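Local coordinates for protein probable adenylyl-sulfate kinase (Synechocystis sp., PDB 5CB8) that phosphorylates adenosine 5'-phosphosulfate at its 3'-hydroxyl with ATP, giving 3'-phosphoadenylyl sulfate in sulfate assimilation, at residues T27-G32 / A110-V115; D121-F126 / Q187-L192. All blocks are in the same frame, centred on the assembly; numbering follows the deposited sequence.

Contact 1 of 2, residues T27-G32 / A110-V115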
loop_
_atom_site.group_PDB
_atom_site.type_symbol
_atom_site.label_atom_id
_atom_site.label_comp_id
_atom_site.label_asym_id
_atom_site.label_seq_id
_atom_site.Cartn_x
_atom_site.Cartn_y
_atom_site.Cartn_z
ATOM N N THR B 27 -3.555 9.010 10.404
ATOM C CA THR B 27 -4.615 8.238 9.764
ATOM C C THR B 27 -5.941 8.559 10.441
ATOM O O THR B 27 -6.094 8.363 11.650
ATOM C CB THR B 27 -4.337 6.737 9.856
ATOM O OG1 THR B 27 -3.208 6.422 9.025
ATOM C CG2 THR B 27 -5.549 5.925 9.392
ATOM N N ILE B 28 -6.885 9.078 9.664
ATOM C CA ILE B 28 -8.226 9.364 10.163
ATOM C C ILE B 28 -9.117 8.214 9.702
ATOM O O ILE B 28 -9.360 8.060 8.501
ATOM C CB ILE B 28 -8.737 10.713 9.615
ATOM C CG1 ILE B 28 -7.740 11.830 9.962
ATOM C CG2 ILE B 28 -10.138 11.035 10.161
ATOM C CD1 ILE B 28 -8.002 13.125 9.226
ATOM N N TRP B 29 -9.588 7.404 10.654
ATOM C CA TRP B 29 -10.186 6.106 10.339
ATOM C C TRP B 29 -11.690 6.081 10.604
ATOM O O TRP B 29 -12.123 6.021 11.760
ATOM C CB TRP B 29 -9.507 4.994 11.157
ATOM C CG TRP B 29 -9.890 3.605 10.725
ATOM C CD1 TRP B 29 -11.069 2.958 10.980
ATOM C CD2 TRP B 29 -9.093 2.692 9.953
ATOM N NE1 TRP B 29 -11.053 1.702 10.414
ATOM C CE2 TRP B 29 -9.852 1.518 9.779
ATOM C CE3 TRP B 29 -7.809 2.765 9.393
ATOM C CZ2 TRP B 29 -9.374 0.420 9.060
ATOM C CZ3 TRP B 29 -7.331 1.670 8.685
ATOM C CH2 TRP B 29 -8.111 0.511 8.528
ATOM N N LEU B 30 -12.481 6.120 9.532
ATOM C CA LEU B 30 -13.934 6.124 9.665
ATOM C C LEU B 30 -14.482 4.693 9.611
ATOM O O LEU B 30 -14.310 3.981 8.613
ATOM C CB LEU B 30 -14.582 6.991 8.578
ATOM C CG LEU B 30 -14.639 8.495 8.883
ATOM C CD1 LEU B 30 -13.253 9.089 9.023
ATOM C CD2 LEU B 30 -15.415 9.261 7.818
ATOM N N THR B 31 -15.131 4.281 10.697
ATOM C CA THR B 31 -15.726 2.960 10.795
ATOM C C THR B 31 -17.234 3.111 11.016
ATOM O O THR B 31 -17.678 4.092 11.603
ATOM C CB THR B 31 -15.082 2.162 11.961
ATOM O OG1 THR B 31 -15.702 0.880 12.082
ATOM C CG2 THR B 31 -15.216 2.915 13.280
ATOM N N GLY B 32 -18.025 2.152 10.542
ATOM C CA GLY B 32 -19.466 2.232 10.732
ATOM C C GLY B 32 -20.208 1.360 9.739
ATOM O O GLY B 32 -19.597 0.827 8.811
ATOM N N ALA B 110 -11.028 -5.469 17.592
ATOM C CA ALA B 110 -9.650 -5.894 17.862
ATOM C C ALA B 110 -8.724 -5.588 16.684
ATOM O O ALA B 110 -7.543 -5.295 16.871
ATOM C CB ALA B 110 -9.597 -7.385 18.213
ATOM N N ILE B 111 -9.253 -5.682 15.470
ATOM C CA ILE B 111 -8.475 -5.361 14.273
ATOM C C ILE B 111 -8.264 -3.845 14.143
ATOM O O ILE B 111 -7.162 -3.394 13.821
ATOM C CB ILE B 111 -9.160 -5.872 13.002
ATOM C CG1 ILE B 111 -9.377 -7.390 13.086
ATOM C CG2 ILE B 111 -8.328 -5.502 11.768
ATOM C CD1 ILE B 111 -8.085 -8.184 13.115
ATOM N N ARG B 112 -9.305 -3.053 14.392
ATOM C CA ARG B 112 -9.133 -1.588 14.392
ATOM C C ARG B 112 -8.075 -1.178 15.411
ATOM O O ARG B 112 -7.264 -0.281 15.157
ATOM C CB ARG B 112 -10.456 -0.871 14.696
ATOM C CG ARG B 112 -11.544 -1.097 13.632
ATOM C CD ARG B 112 -12.741 -0.142 13.823
ATOM N NE ARG B 112 -13.265 -0.177 15.192
ATOM C CZ ARG B 112 -14.345 -0.855 15.575
ATOM N NH1 ARG B 112 -15.039 -1.565 14.699
ATOM N NH2 ARG B 112 -14.731 -0.825 16.845
ATOM N N GLN B 113 -8.082 -1.850 16.559
ATOM C CA GLN B 113 -7.131 -1.551 17.633
ATOM C C GLN B 113 -5.713 -1.927 17.239
ATOM O O GLN B 113 -4.746 -1.238 17.577
ATOM C CB GLN B 113 -7.546 -2.288 18.911
ATOM C CG GLN B 113 -8.696 -1.606 19.633
ATOM C CD GLN B 113 -8.421 -0.128 19.852
ATOM O OE1 GLN B 113 -7.449 0.242 20.514
ATOM N NE2 GLN B 113 -9.268 0.726 19.278
ATOM N N GLU B 114 -5.594 -3.033 16.522
ATOM C CA GLU B 114 -4.301 -3.515 16.053
ATOM C C GLU B 114 -3.690 -2.474 15.107
ATOM O O GLU B 114 -2.504 -2.143 15.199
ATOM C CB GLU B 114 -4.536 -4.849 15.343
ATOM C CG GLU B 114 -3.328 -5.563 14.817
ATOM C CD GLU B 114 -3.727 -6.812 14.041
ATOM O OE1 GLU B 114 -4.374 -7.713 14.634
ATOM O OE2 GLU B 114 -3.410 -6.878 12.837
ATOM N N VAL B 115 -4.510 -1.944 14.206
ATOM C CA VAL B 115 -4.039 -0.944 13.250
ATOM C C VAL B 115 -3.704 0.362 13.963
ATOM O O VAL B 115 -2.674 0.987 13.691
ATOM C CB VAL B 115 -5.089 -0.705 12.143
ATOM C CG1 VAL B 115 -4.657 0.431 11.237
ATOM C CG2 VAL B 115 -5.281 -1.977 11.335
#
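W29 and T31 of strand 27-31 face helix 110-115, which runs almost exactly antiparallel to the strand, at 174°, with the two axes 11.4 Å apart. The nearest CA pair, W29 and R112, is 8.8 Å apart, and W29, T31, R112 and V115 span the interval. In W29, CG lies anti to the backbone N (chi1 -170°), and the ring reaches out to the helix, where its CZ3 meets V115 CG1 at 3.9 Å. V115 crosses the tryptophan at about a right angle. R112 is extended at chi2, which brings its CD to 3.6 Å from T31 OG1; a bend at chi3 (-52°) then turns the guanidinium so that T31 CG2 lies over one face. No hydrogen bond joins the two segments. R112 instead spends its polar end on a salt bridge from NE to E124 and on the carbonyls of S106 and E162, which should fix the plane of the guanidinium. T31 OG1 meets I105 O and Y161 OH. The residues packed here also bond S106, probably the serine that forms the phosphoserine intermediate: W29 NE1 and T31 OG1 reach its OG, R112 NH1 its carbonyl, and together they probably help to position it.

Contact 2 of 2, residues D121-F126 / Q187-L192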
loop_
_atom_site.group_PDB
_atom_site.type_symbol
_atom_site.label_atom_id
_atom_site.label_comp_id
_atom_site.label_asym_id
_atom_site.label_seq_id
_atom_site.Cartn_x
_atom_site.Cartn_y
_atom_site.Cartn_z
ATOM N N ASP B 121 -0.251 7.551 15.288
ATOM C CA ASP B 121 -0.981 8.763 14.928
ATOM C C ASP B 121 -2.231 8.382 14.155
ATOM O O ASP B 121 -2.239 8.338 12.917
ATOM C CB ASP B 121 -0.092 9.696 14.122
ATOM C CG ASP B 121 1.110 10.126 14.899
ATOM O OD1 ASP B 121 0.936 10.925 15.842
ATOM O OD2 ASP B 121 2.215 9.642 14.593
ATOM N N PHE B 122 -3.291 8.128 14.907
ATOM C CA PHE B 122 -4.466 7.453 14.392
ATOM C C PHE B 122 -5.663 8.006 15.139
ATOM O O PHE B 122 -5.645 8.095 16.374
ATOM C CB PHE B 122 -4.308 5.958 14.686
ATOM C CG PHE B 122 -5.442 5.097 14.203
ATOM C CD1 PHE B 122 -6.614 4.989 14.942
ATOM C CD2 PHE B 122 -5.308 4.342 13.047
ATOM C CE1 PHE B 122 -7.649 4.176 14.514
ATOM C CE2 PHE B 122 -6.337 3.524 12.611
ATOM C CZ PHE B 122 -7.508 3.438 13.352
ATOM N N LEU B 123 -6.693 8.394 14.395
ATOM C CA LEU B 123 -7.925 8.904 14.986
ATOM C C LEU B 123 -9.074 8.012 14.554
ATOM O O LEU B 123 -9.371 7.917 13.358
ATOM C CB LEU B 123 -8.206 10.327 14.495
ATOM C CG LEU B 123 -7.366 11.467 15.048
ATOM C CD1 LEU B 123 -7.975 12.814 14.655
ATOM C CD2 LEU B 123 -7.286 11.317 16.557
ATOM N N GLU B 124 -9.725 7.364 15.517
ATOM C CA GLU B 124 -10.864 6.501 15.212
ATOM C C GLU B 124 -12.141 7.337 15.201
ATOM O O GLU B 124 -12.512 7.939 16.211
ATOM C CB GLU B 124 -10.989 5.379 16.253
ATOM C CG GLU B 124 -12.117 4.375 15.973
ATOM C CD GLU B 124 -12.232 3.313 17.060
ATOM O OE1 GLU B 124 -12.125 3.656 18.258
ATOM O OE2 GLU B 124 -12.438 2.129 16.723
ATOM N N VAL B 125 -12.814 7.372 14.059
ATOM C CA VAL B 125 -14.043 8.135 13.934
ATOM C C VAL B 125 -15.200 7.147 13.780
ATOM O O VAL B 125 -15.260 6.408 12.797
ATOM C CB VAL B 125 -13.976 9.082 12.716
ATOM C CG1 VAL B 125 -15.259 9.902 12.598
ATOM C CG2 VAL B 125 -12.762 10.015 12.830
ATOM N N PHE B 126 -16.095 7.110 14.766
ATOM C CA PHE B 126 -17.269 6.235 14.715
ATOM C C PHE B 126 -18.386 6.957 13.959
ATOM O O PHE B 126 -19.008 7.878 14.488
ATOM C CB PHE B 126 -17.729 5.903 16.143
ATOM C CG PHE B 126 -18.902 4.950 16.223
ATOM C CD1 PHE B 126 -19.309 4.211 15.117
ATOM C CD2 PHE B 126 -19.593 4.799 17.418
ATOM C CE1 PHE B 126 -20.387 3.341 15.198
ATOM C CE2 PHE B 126 -20.669 3.926 17.512
ATOM C CZ PHE B 126 -21.067 3.196 16.393
ATOM N N GLN B 187 -11.942 19.764 14.186
ATOM C CA GLN B 187 -11.578 20.363 15.464
ATOM C C GLN B 187 -10.673 19.430 16.262
ATOM O O GLN B 187 -9.767 19.881 16.968
ATOM C CB GLN B 187 -12.827 20.729 16.278
ATOM C CG GLN B 187 -12.516 21.539 17.526
ATOM C CD GLN B 187 -11.830 22.851 17.200
ATOM O OE1 GLN B 187 -12.286 23.606 16.338
ATOM N NE2 GLN B 187 -10.723 23.127 17.882
ATOM N N LYS B 188 -10.916 18.129 16.146
ATOM C CA LYS B 188 -10.082 17.146 16.831
ATOM C C LYS B 188 -8.664 17.179 16.256
ATOM O O LYS B 188 -7.672 17.102 16.996
ATOM C CB LYS B 188 -10.687 15.746 16.700
ATOM C CG LYS B 188 -9.896 14.653 17.418
ATOM C CD LYS B 188 -9.795 14.922 18.925
ATOM C CE LYS B 188 -11.144 14.778 19.610
ATOM N NZ LYS B 188 -11.066 14.955 21.097
ATOM N N LEU B 189 -8.573 17.298 14.934
ATOM C CA LEU B 189 -7.276 17.438 14.268
ATOM C C LEU B 189 -6.540 18.699 14.728
ATOM O O LEU B 189 -5.310 18.701 14.869
ATOM C CB LEU B 189 -7.463 17.481 12.756
ATOM C CG LEU B 189 -7.881 16.188 12.065
ATOM C CD1 LEU B 189 -8.224 16.484 10.614
ATOM C CD2 LEU B 189 -6.775 15.145 12.161
ATOM N N VAL B 190 -7.291 19.773 14.954
ATOM C CA VAL B 190 -6.697 21.007 15.457
ATOM C C VAL B 190 -6.233 20.845 16.899
ATOM O O VAL B 190 -5.098 21.216 17.242
ATOM C CB VAL B 190 -7.675 22.194 15.362
ATOM C CG1 VAL B 190 -7.146 23.390 16.152
ATOM C CG2 VAL B 190 -7.901 22.579 13.908
ATOM N N ASP B 191 -7.109 20.295 17.742
ATOM C CA ASP B 191 -6.801 20.144 19.163
ATOM C C ASP B 191 -5.531 19.334 19.366
ATOM O O ASP B 191 -4.699 19.676 20.202
ATOM C CB ASP B 191 -7.951 19.460 19.910
ATOM C CG ASP B 191 -9.207 20.304 19.956
ATOM O OD1 ASP B 191 -9.131 21.514 19.644
ATOM O OD2 ASP B 191 -10.274 19.750 20.315
ATOM N N LEU B 192 -5.395 18.260 18.591
ATOM C CA LEU B 192 -4.248 17.367 18.690
ATOM C C LEU B 192 -3.086 17.850 17.828
ATOM O O LEU B 192 -2.084 17.146 17.680
ATOM C CB LEU B 192 -4.642 15.953 18.276
ATOM C CG LEU B 192 -5.746 15.307 19.103
ATOM C CD1 LEU B 192 -6.090 13.954 18.524
ATOM C CD2 LEU B 192 -5.304 15.169 20.541
#
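L123 makes every apolar contact between the segments, its two methyls dividing L189, K188 and L192 between them. L123 CD1 packs 3.6 Å from L189 CD2, and the same methyl lies 3.8 Å from K188 CG, in the aliphatic part of the lysine. On the other branch, L123 CD2 meets L192 CD1 tip to tip at 3.5 Å. The L123 side chain leaves the strand toward the helix. K188 also starts toward the strand, but bends at chi2 and chi3 carry its ammonium away, and only the base of the chain takes part in the packing. L192, the first residue to leave helical backbone angles, is solvent-exposed and lies at the rim of the contact.

Polar bonds do not cross between the segments. Within the helix, Q187 NE2 donates to D191 OD1 at 2.9 Å, one turn on, approaching on the syn side but 34° out of the carboxylate plane. Beyond the helix, Y194 hydrogen-bonds OD1 of D121, the residue just before the strand, a second tie to the C-terminal region. Here helix 178-191 covers one face of the parallel sheet, the layered alpha/beta packing of P-loop kinases.

In the fold
Contacts 1 and 2 lie on opposite faces of one parallel sheet, whose neighbouring strands 26-31 and 122-127 are joined by probable backbone hydrogen bonds between W29 and both L123 and V125. Helix 109-119 covers one face and leads directly into strand 122-127; the C-terminal helix 178-191 covers the other. Contact 1 is wholly buried and mixes an aromatic ring with charged and hydroxyl groups beside the probable catalytic serine, whereas contact 2 is partly exposed, aliphatic and remote from the annotated sites. Their side chains also meet: F122 packs on W29, and I28 touches L189. The polar ends in contact 1 bond to outside partners, while contact 2 is joined by aliphatic carbons alone.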